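Local atomic coordinates of lipocalin (Argas monolakensis, PDB entry 3BRN), a protein that binds the biogenic amine serotonin inside a lipocalin beta barrel, consistent with an amine-binding role in a soft tick. Residues T96-D101 with V107-D112; G113-W118 with A137-G142; N48-S51 with S55-F58. All coordinates share one frame; numbering follows the deposited sequence.

How the interactions relate
All three contacts belong to the same curled antiparallel sheet, and each sends one side chain to the serotonin it encloses: M108 from interaction 1, W118 from interaction 2 and F58 from interaction 3. Interactions 1 and 2 adjoin, their centres about 9 Å apart. Strands 105-109 and 115-120 are neighbours there, with M108 N 2.9 Å from E116 O, a probable hydrogen bond, and R109 packing against Y115. Interaction 3 lies apart, its centre about 18 Å from that of interaction 1 and 26 Å from that of interaction 2, on the opposite side of the chain's centre from interaction 2. Apart from the sheet, serotonin is what all three share.

Interaction 1: residues T96-D101 with V107-D112; sequences TVLFSD and VMRGPD. With SRO (serotonin), chain C.
A classic beta bulge interrupts this antiparallel pairing, with L98 and F99 together facing V107. The carbonyl oxygen of V107 accepts two N-H groups, L98 N at 2.8 Å and F99 N at 3.2 Å, the latter on a lone pair. V107 N answers with a nearly straight bond to F99 O (2.8 Å, 169°). Beyond the bulge, T96 and R109 form a hydrogen-bonded pair joined by both of their backbone N-H groups, and between these positions V97 and M108 are a non-hydrogen-bonded pair. In the lipocalin barrel the extra residue marks a corner where strand 93-97 gives way to 99-100, while strand 105-109 pairs with both.

V97 and M108 run alongside each other in the same direction on the face that carries the pocket. The M108 chain bends at chi2 (-57°), laying SD 3.8 Å from V97 CG2 and carrying CE to 3.5 Å from serotonin CD1. An unbranched, flexible thioether suits this place because it can bend to touch both a beta-branched neighbour and an aromatic ligand. At the corner the L98 side chain leans toward strand 105-109 and lies nearly perpendicular to that of R109, its CD2 over one face of the guanidinium, 3.8 Å from R109 NH2; Y115 touches both side chains. T96 OG1 is hydrogen-bonded to K81 NZ and donates to a water (2.8 Å) that in turn donates to R109 O. F99 turns its ring away from V107, meeting F9 edge-to-face and packing on helix 131-140.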
loop_
_atom_site.group_PDB
_atom_site.type_symbol
_atom_site.label_atom_id
_atom_site.label_comp_id
_atom_site.label_asym_id
_atom_site.label_seq_id
_atom_site.Cartn_x
_atom_site.Cartn_y
_atom_site.Cartn_z
ATOM N N THR A 96 -1.265 8.423 4.520
ATOM C CA THR A 96 -0.003 9.149 4.647
ATOM C C THR A 96 1.159 8.163 4.518
ATOM O O THR A 96 1.185 7.142 5.195
ATOM C CB THR A 96 0.118 9.869 6.027
ATOM O OG1 THR A 96 -1.025 10.699 6.231
ATOM C CG2 THR A 96 1.386 10.736 6.110
ATOM N N VAL A 97 2.151 8.522 3.718
ATOM C CA VAL A 97 3.331 7.676 3.577
ATOM C C VAL A 97 4.307 7.959 4.720
ATOM O O VAL A 97 4.837 9.052 4.805
ATOM C CB VAL A 97 4.024 7.890 2.231
ATOM C CG1 VAL A 97 5.107 6.834 2.031
ATOM C CG2 VAL A 97 2.998 7.847 1.086
ATOM N N LEU A 98 4.479 7.001 5.629
ATOM C CA LEU A 98 5.384 7.195 6.766
ATOM C C LEU A 98 6.790 6.798 6.357
ATOM O O LEU A 98 7.760 7.240 6.945
ATOM C CB LEU A 98 4.929 6.348 7.955
ATOM C CG LEU A 98 3.482 6.606 8.385
ATOM C CD1 LEU A 98 3.187 5.727 9.572
ATOM C CD2 LEU A 98 3.298 8.100 8.717
ATOM N N PHE A 99 6.877 5.849 5.432
ATOM C CA PHE A 99 8.155 5.409 4.901
ATOM C C PHE A 99 7.965 4.662 3.590
ATOM O O PHE A 99 6.970 3.991 3.389
ATOM C CB PHE A 99 8.894 4.526 5.918
ATOM C CG PHE A 99 10.142 3.887 5.373
ATOM C CD1 PHE A 99 11.360 4.550 5.424
ATOM C CD2 PHE A 99 10.097 2.618 4.822
ATOM C CE1 PHE A 99 12.509 3.968 4.906
ATOM C CE2 PHE A 99 11.236 2.043 4.285
ATOM C CZ PHE A 99 12.446 2.709 4.350
ATOM N N SER A 100 8.930 4.771 2.684
ATOM C CA SER A 100 8.845 4.007 1.444
ATOM C C SER A 100 10.229 3.928 0.841
ATOM O O SER A 100 11.062 4.784 1.122
ATOM C CB SER A 100 7.908 4.709 0.465
ATOM O OG SER A 100 7.725 3.927 -0.702
ATOM N N ASP A 101 10.502 2.859 0.096
ATOM C CA ASP A 101 11.745 2.767 -0.667
ATOM C C ASP A 101 11.466 2.977 -2.157
ATOM O O ASP A 101 12.361 2.887 -2.993
ATOM C CB ASP A 101 12.464 1.437 -0.408
ATOM C CG ASP A 101 11.710 0.240 -0.959
ATOM O OD1 ASP A 101 10.589 0.416 -1.489
ATOM O OD2 ASP A 101 12.251 -0.879 -0.866
ATOM N N VAL A 107 5.285 1.881 4.182
ATOM C CA VAL A 107 4.530 1.867 5.431
ATOM C C VAL A 107 3.653 3.122 5.473
ATOM O O VAL A 107 4.149 4.224 5.298
ATOM C CB VAL A 107 5.479 1.859 6.636
ATOM C CG1 VAL A 107 4.662 1.955 7.958
ATOM C CG2 VAL A 107 6.353 0.594 6.578
ATOM N N MET A 108 2.361 2.939 5.735
ATOM C CA MET A 108 1.398 4.019 5.661
ATOM C C MET A 108 0.700 4.178 7.009
ATOM O O MET A 108 0.550 3.209 7.770
ATOM C CB MET A 108 0.290 3.663 4.648
ATOM C CG MET A 108 0.760 3.282 3.252
ATOM S SD MET A 108 1.751 4.543 2.457
ATOM C CE MET A 108 1.577 4.015 0.745
ATOM N N ARG A 109 0.101 5.351 7.189
ATOM C CA ARG A 109 -1.014 5.484 8.126
ATOM C C ARG A 109 -2.272 5.567 7.243
ATOM O O ARG A 109 -2.372 6.456 6.415
ATOM C CB ARG A 109 -0.886 6.758 8.964
ATOM C CG ARG A 109 -1.966 6.873 10.052
ATOM C CD ARG A 109 -1.813 8.159 10.881
ATOM N NE ARG A 109 -0.544 8.164 11.601
ATOM C CZ ARG A 109 0.458 9.013 11.382
ATOM N NH1 ARG A 109 0.307 10.046 10.557
ATOM N NH2 ARG A 109 1.605 8.843 12.026
ATOM N N GLY A 110 -3.170 4.594 7.359
ATOM C CA GLY A 110 -4.404 4.560 6.552
ATOM C C GLY A 110 -5.420 5.589 7.020
ATOM O O GLY A 110 -5.211 6.259 8.031
ATOM N N PRO A 111 -6.507 5.774 6.257
ATOM C CA PRO A 111 -7.419 6.885 6.579
ATOM C C PRO A 111 -8.078 6.794 7.962
ATOM O O PRO A 111 -8.225 7.818 8.628
ATOM C CB PRO A 111 -8.465 6.829 5.447
ATOM C CG PRO A 111 -7.830 6.072 4.372
ATOM C CD PRO A 111 -6.871 5.105 4.995
ATOM N N ASP A 112 -8.274 5.573 8.462
ATOM C CA ASP A 112 -8.864 5.350 9.786
ATOM C C ASP A 112 -7.887 5.538 10.946
ATOM O O ASP A 112 -8.281 5.441 12.111
ATOM C CB ASP A 112 -9.466 3.943 9.871
ATOM C CG ASP A 112 -10.704 3.776 8.990
ATOM O OD1 ASP A 112 -11.121 4.753 8.318
ATOM O OD2 ASP A 112 -11.247 2.650 8.947
HETATM O OH SRO C . -2.902 4.130 -5.483
HETATM C CZ3 SRO C . -2.792 3.875 -4.138
HETATM C CH2 SRO C . -3.833 4.301 -3.317
HETATM C CZ2 SRO C . -3.840 3.969 -1.960
HETATM C CE2 SRO C . -2.743 3.272 -1.476
HETATM N NE1 SRO C . -2.365 2.834 -0.248
HETATM C CD1 SRO C . -1.187 2.175 -0.351
HETATM C CG SRO C . -0.769 2.216 -1.682
HETATM C CD2 SRO C . -1.747 2.925 -2.373
HETATM C CE3 SRO C . -1.781 3.221 -3.649
HETATM C CB SRO C . 0.515 1.639 -2.228
HETATM C CA SRO C . 1.448 2.768 -2.706
HETATM N NZ SRO C . 2.603 2.165 -3.380
HETATM O O HOH W 1 -3.437 9.359 6.847
#

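Interaction 2: residues G113-W118 with A137-G142; sequences GNYELW and AQVAGG. With SRO (serotonin), chain C.
V139, in the last turn of helix 131-140, sits over one face of the Y115 ring, where strand 115-120 leaves the preceding loop. Its CB lies 4.0 Å from the ring centroid and 13° off the ring normal, a CH-pi contact, while CG2 comes to 3.8 Å from Y115 CD1. V139 chi1 is -61°, placing CG2 between the backbone N and the carbonyl carbon, and this is the methyl that lies on the ring. A compact branched residue suits the position: it offers C-H groups to the pi face without holding the helix off the strand.

Between the two segments the close packing is nearly all Y115 on V139. A140 supplies little more than its CA, 4.3 Å from Y115 CD2; its methyl packs instead on I145. Toward the hydroxyl the contact becomes watery: one water is 2.8 Å from Y115 OH and donates to V139 O, bridging ring and helix end. Beyond it the chain leaves the helix at the exposed G141, whose positive phi is easily reached without a side chain.

On the barrel side of the same strand, W118 lines the serotonin pocket and E116 stands behind it as a second-shell partner. Serotonin CD1 lies 3.3 Å above the W118 ring plane, over its centre. W118 NE1 donates in its own ring plane to E116 OE1 (2.8 Å, 160°), meeting the carboxylate from above its plane, and N114 ND2 reaches E116 OE2 at 3.1 Å. Two N-H donors should stabilise a charged, buried carboxylate, and E116 in turn would limit rotation of the indole beneath serotonin; the Y115-V139 contact itself rests on dispersion and one bridging water, while disulfides at C131 and C132 tether the start of the helix covalently.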
loop_
_atom_site.group_PDB
_atom_site.type_symbol
_atom_site.label_atom_id
_atom_site.label_comp_id
_atom_site.label_asym_id
_atom_site.label_seq_id
_atom_site.Cartn_x
_atom_site.Cartn_y
_atom_site.Cartn_z
ATOM N N GLY A 113 -6.616 5.781 10.629
ATOM C CA GLY A 113 -5.572 5.986 11.639
ATOM C C GLY A 113 -4.748 4.742 11.922
ATOM O O GLY A 113 -3.829 4.756 12.732
ATOM N N ASN A 114 -5.100 3.653 11.302
ATOM C CA ASN A 114 -4.378 2.420 11.413
ATOM C C ASN A 114 -3.039 2.439 10.663
ATOM O O ASN A 114 -2.839 3.261 9.839
ATOM C CB ASN A 114 -5.256 1.322 10.873
ATOM C CG ASN A 114 -5.580 1.515 9.434
ATOM O OD1 ASN A 114 -6.294 2.401 9.072
ATOM N ND2 ASN A 114 -4.992 0.728 8.619
ATOM N N TYR A 115 -2.151 1.518 10.987
ATOM C CA TYR A 115 -0.925 1.368 10.261
ATOM C C TYR A 115 -0.939 0.223 9.276
ATOM O O TYR A 115 -1.547 -0.754 9.515
ATOM C CB TYR A 115 0.274 1.278 11.206
ATOM C CG TYR A 115 0.363 2.466 12.100
ATOM C CD1 TYR A 115 0.744 3.662 11.605
ATOM C CD2 TYR A 115 -0.018 2.399 13.414
ATOM C CE1 TYR A 115 0.791 4.743 12.380
ATOM C CE2 TYR A 115 0.025 3.492 14.210
ATOM C CZ TYR A 115 0.430 4.666 13.688
ATOM O OH TYR A 115 0.490 5.792 14.394
ATOM N N GLU A 116 -0.190 0.363 8.200
ATOM C CA GLU A 116 -0.274 -0.569 7.075
ATOM C C GLU A 116 1.092 -0.828 6.478
ATOM O O GLU A 116 1.864 0.105 6.246
ATOM C CB GLU A 116 -1.167 0.018 5.978
ATOM C CG GLU A 116 -2.618 0.227 6.429
ATOM C CD GLU A 116 -3.483 0.862 5.351
ATOM O OE1 GLU A 116 -2.920 1.366 4.349
ATOM O OE2 GLU A 116 -4.716 0.945 5.556
ATOM N N LEU A 117 1.327 -2.076 6.107
ATOM C CA LEU A 117 2.504 -2.411 5.324
ATOM C C LEU A 117 2.024 -2.898 3.964
ATOM O O LEU A 117 1.316 -3.895 3.882
ATOM C CB LEU A 117 3.296 -3.518 6.029
ATOM C CG LEU A 117 4.466 -4.139 5.260
ATOM C CD1 LEU A 117 5.550 -3.115 4.989
ATOM C CD2 LEU A 117 5.027 -5.319 6.053
ATOM N N TRP A 118 2.449 -2.227 2.917
ATOM C CA TRP A 118 2.133 -2.616 1.569
ATOM C C TRP A 118 3.375 -3.136 0.895
ATOM O O TRP A 118 4.410 -2.586 1.066
ATOM C CB TRP A 118 1.540 -1.459 0.807
ATOM C CG TRP A 118 0.252 -0.961 1.250
ATOM C CD1 TRP A 118 0.027 -0.165 2.280
ATOM C CD2 TRP A 118 -1.008 -1.227 0.669
ATOM N NE1 TRP A 118 -1.278 0.107 2.400
ATOM C CE2 TRP A 118 -1.953 -0.551 1.418
ATOM C CE3 TRP A 118 -1.436 -1.981 -0.408
ATOM C CZ2 TRP A 118 -3.289 -0.572 1.105
ATOM C CZ3 TRP A 118 -2.759 -2.007 -0.697
ATOM C CH2 TRP A 118 -3.667 -1.312 0.038
ATOM N N ALA A 137 7.008 -2.320 12.420
ATOM C CA ALA A 137 7.133 -2.731 13.829
ATOM C C ALA A 137 7.226 -1.537 14.757
ATOM O O ALA A 137 6.583 -1.515 15.807
ATOM C CB ALA A 137 8.335 -3.664 14.038
ATOM N N GLN A 138 8.007 -0.526 14.374
ATOM C CA GLN A 138 8.095 0.677 15.201
ATOM C C GLN A 138 6.757 1.352 15.419
ATOM O O GLN A 138 6.436 1.727 16.539
ATOM C CB GLN A 138 9.108 1.685 14.647
ATOM C CG GLN A 138 10.465 1.580 15.289
ATOM C CD GLN A 138 11.482 2.530 14.685
ATOM O OE1 GLN A 138 11.022 3.708 14.270
ATOM N NE2 GLN A 138 12.656 2.183 14.533
ATOM N N VAL A 139 6.067 1.688 14.333
ATOM C CA VAL A 139 4.817 2.427 14.452
ATOM C C VAL A 139 3.658 1.602 14.996
ATOM O O VAL A 139 2.766 2.136 15.644
ATOM C CB VAL A 139 4.414 3.146 13.140
ATOM C CG1 VAL A 139 5.483 4.150 12.759
ATOM C CG2 VAL A 139 4.157 2.130 11.974
ATOM N N ALA A 140 3.673 0.304 14.730
ATOM C CA ALA A 140 2.577 -0.566 15.130
ATOM C C ALA A 140 2.638 -0.780 16.631
ATOM O O ALA A 140 1.604 -0.864 17.297
ATOM C CB ALA A 140 2.651 -1.901 14.398
ATOM N N GLY A 141 3.859 -0.869 17.154
ATOM C CA GLY A 141 4.066 -1.000 18.593
ATOM C C GLY A 141 3.507 -2.322 19.070
ATOM O O GLY A 141 3.668 -3.345 18.400
ATOM N N GLY A 142 2.726 -2.275 20.142
ATOM C CA GLY A 142 2.139 -3.488 20.721
ATOM C C GLY A 142 0.718 -3.754 20.233
ATOM O O GLY A 142 0.011 -4.595 20.779
HETATM O OH SRO C . -2.902 4.130 -5.483
HETATM C CZ3 SRO C . -2.792 3.875 -4.138
HETATM C CH2 SRO C . -3.833 4.301 -3.317
HETATM C CZ2 SRO C . -3.840 3.969 -1.960
HETATM C CE2 SRO C . -2.743 3.272 -1.476
HETATM N NE1 SRO C . -2.365 2.834 -0.248
HETATM C CD1 SRO C . -1.187 2.175 -0.351
HETATM C CG SRO C . -0.769 2.216 -1.682
HETATM C CD2 SRO C . -1.747 2.925 -2.373
HETATM C CE3 SRO C . -1.781 3.221 -3.649
HETATM C CB SRO C . 0.515 1.639 -2.228
HETATM C CA SRO C . 1.448 2.768 -2.706
HETATM N NZ SRO C . 2.603 2.165 -3.380
HETATM O O HOH W 2 2.437 5.015 16.256
#

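Interaction 3: residues N48-S51 with S55-F58; sequences NTLS and STSF. With SRO (serotonin), chain C.
The loop between barrel strands 42-44 and 55-64 folds back on the start of the second strand, where T56 carries most of the contact. The two branches of this threonine divide the work. The methyl CG2 packs on L50, 4.0 Å from L50 CG and about as far from L50 CD2, the two side chains meeting at a slant. With OG1 anti to the backbone N (chi1 -158°), the hydroxyl is turned instead to N48, whose OD1 is 3.4 Å from T56 OG1 as the side chains pass one another running antiparallel. Threonine suits this place by combining a methyl for the buried leucine with a polar group on the more exposed side near N48.

Two residues on, the strand reaches the serotonin pocket. F58 lays one ring face against the hydroxyl-bearing end of the indole, with serotonin OH 3.5 Å from F58 CD2 and displaced toward the ring's rim, and serotonin CH2 3.9 Å from F58 CE2. Strand 67-78 runs alongside, touching T56 and F58 through V75 and L50 through V77, while helix 15-20 closes on the loop, V19 against L50 and N20 ND2 hydrogen-bonded to L50 O.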
loop_
_atom_site.group_PDB
_atom_site.type_symbol
_atom_site.label_atom_id
_atom_site.label_comp_id
_atom_site.label_asym_id
_atom_site.label_seq_id
_atom_site.Cartn_x
_atom_site.Cartn_y
_atom_site.Cartn_z
ATOM N N ASN A 48 -0.403 5.355 -15.913
ATOM C CA ASN A 48 0.508 6.403 -16.353
ATOM C C ASN A 48 1.244 7.052 -15.182
ATOM O O ASN A 48 0.728 7.110 -14.062
ATOM C CB ASN A 48 -0.252 7.451 -17.162
ATOM C CG ASN A 48 -1.612 7.755 -16.580
ATOM O OD1 ASN A 48 -2.135 6.992 -15.761
ATOM N ND2 ASN A 48 -2.206 8.861 -17.012
ATOM N N THR A 49 2.478 7.476 -15.433
ATOM C CA THR A 49 3.311 8.058 -14.390
ATOM C C THR A 49 2.688 9.296 -13.740
ATOM O O THR A 49 2.081 10.131 -14.415
ATOM C CB THR A 49 4.730 8.350 -14.899
ATOM O OG1 THR A 49 5.359 7.115 -15.266
ATOM C CG2 THR A 49 5.561 9.021 -13.819
ATOM N N LEU A 50 2.625 9.263 -12.412
ATOM C CA LEU A 50 2.178 10.402 -11.623
ATOM C C LEU A 50 3.355 11.320 -11.341
ATOM O O LEU A 50 4.480 10.856 -11.145
ATOM C CB LEU A 50 1.620 9.928 -10.278
ATOM C CG LEU A 50 0.120 9.687 -10.148
ATOM C CD1 LEU A 50 -0.191 9.184 -8.721
ATOM C CD2 LEU A 50 -0.625 10.977 -10.450
ATOM N N SER A 51 3.091 12.622 -11.369
ATOM C CA SER A 51 4.037 13.619 -10.904
ATOM C C SER A 51 3.310 14.355 -9.791
ATOM O O SER A 51 2.146 14.089 -9.548
ATOM C CB SER A 51 4.424 14.582 -12.031
ATOM O OG SER A 51 3.269 15.138 -12.632
ATOM N N SER A 55 -3.895 14.036 -10.167
ATOM C CA SER A 55 -4.929 13.040 -9.883
ATOM C C SER A 55 -4.946 12.055 -11.024
ATOM O O SER A 55 -4.626 12.408 -12.160
ATOM C CB SER A 55 -6.299 13.700 -9.772
ATOM O OG SER A 55 -6.381 14.509 -8.615
ATOM N N THR A 56 -5.324 10.819 -10.740
ATOM C CA THR A 56 -5.339 9.792 -11.775
ATOM C C THR A 56 -6.204 8.632 -11.315
ATOM O O THR A 56 -6.575 8.565 -10.146
ATOM C CB THR A 56 -3.913 9.273 -12.075
ATOM O OG1 THR A 56 -3.872 8.674 -13.377
ATOM C CG2 THR A 56 -3.487 8.244 -11.032
ATOM N N SER A 57 -6.625 7.797 -12.259
ATOM C CA SER A 57 -7.378 6.590 -11.930
ATOM C C SER A 57 -6.405 5.501 -11.536
ATOM O O SER A 57 -5.283 5.454 -12.038
ATOM C CB SER A 57 -8.171 6.098 -13.154
ATOM O OG SER A 57 -9.116 7.051 -13.592
ATOM N N PHE A 58 -6.856 4.579 -10.684
ATOM C CA PHE A 58 -6.064 3.401 -10.380
ATOM C C PHE A 58 -7.000 2.255 -10.075
ATOM O O PHE A 58 -8.170 2.470 -9.759
ATOM C CB PHE A 58 -5.110 3.644 -9.202
ATOM C CG PHE A 58 -5.798 3.733 -7.871
ATOM C CD1 PHE A 58 -6.485 4.877 -7.510
ATOM C CD2 PHE A 58 -5.755 2.672 -6.979
ATOM C CE1 PHE A 58 -7.169 4.939 -6.328
ATOM C CE2 PHE A 58 -6.420 2.731 -5.783
ATOM C CZ PHE A 58 -7.109 3.882 -5.435
HETATM O OH SRO C . -2.902 4.130 -5.483
HETATM C CZ3 SRO C . -2.792 3.875 -4.138
HETATM C CH2 SRO C . -3.833 4.301 -3.317
HETATM C CZ2 SRO C . -3.840 3.969 -1.960
HETATM C CE2 SRO C . -2.743 3.272 -1.476
HETATM N NE1 SRO C . -2.365 2.834 -0.248
HETATM C CD1 SRO C . -1.187 2.175 -0.351
HETATM C CG SRO C . -0.769 2.216 -1.682
HETATM C CD2 SRO C . -1.747 2.925 -2.373
HETATM C CE3 SRO C . -1.781 3.221 -3.649
HETATM C CB SRO C . 0.515 1.639 -2.228
HETATM C CA SRO C . 1.448 2.768 -2.706
HETATM N NZ SRO C . 2.603 2.165 -3.380
#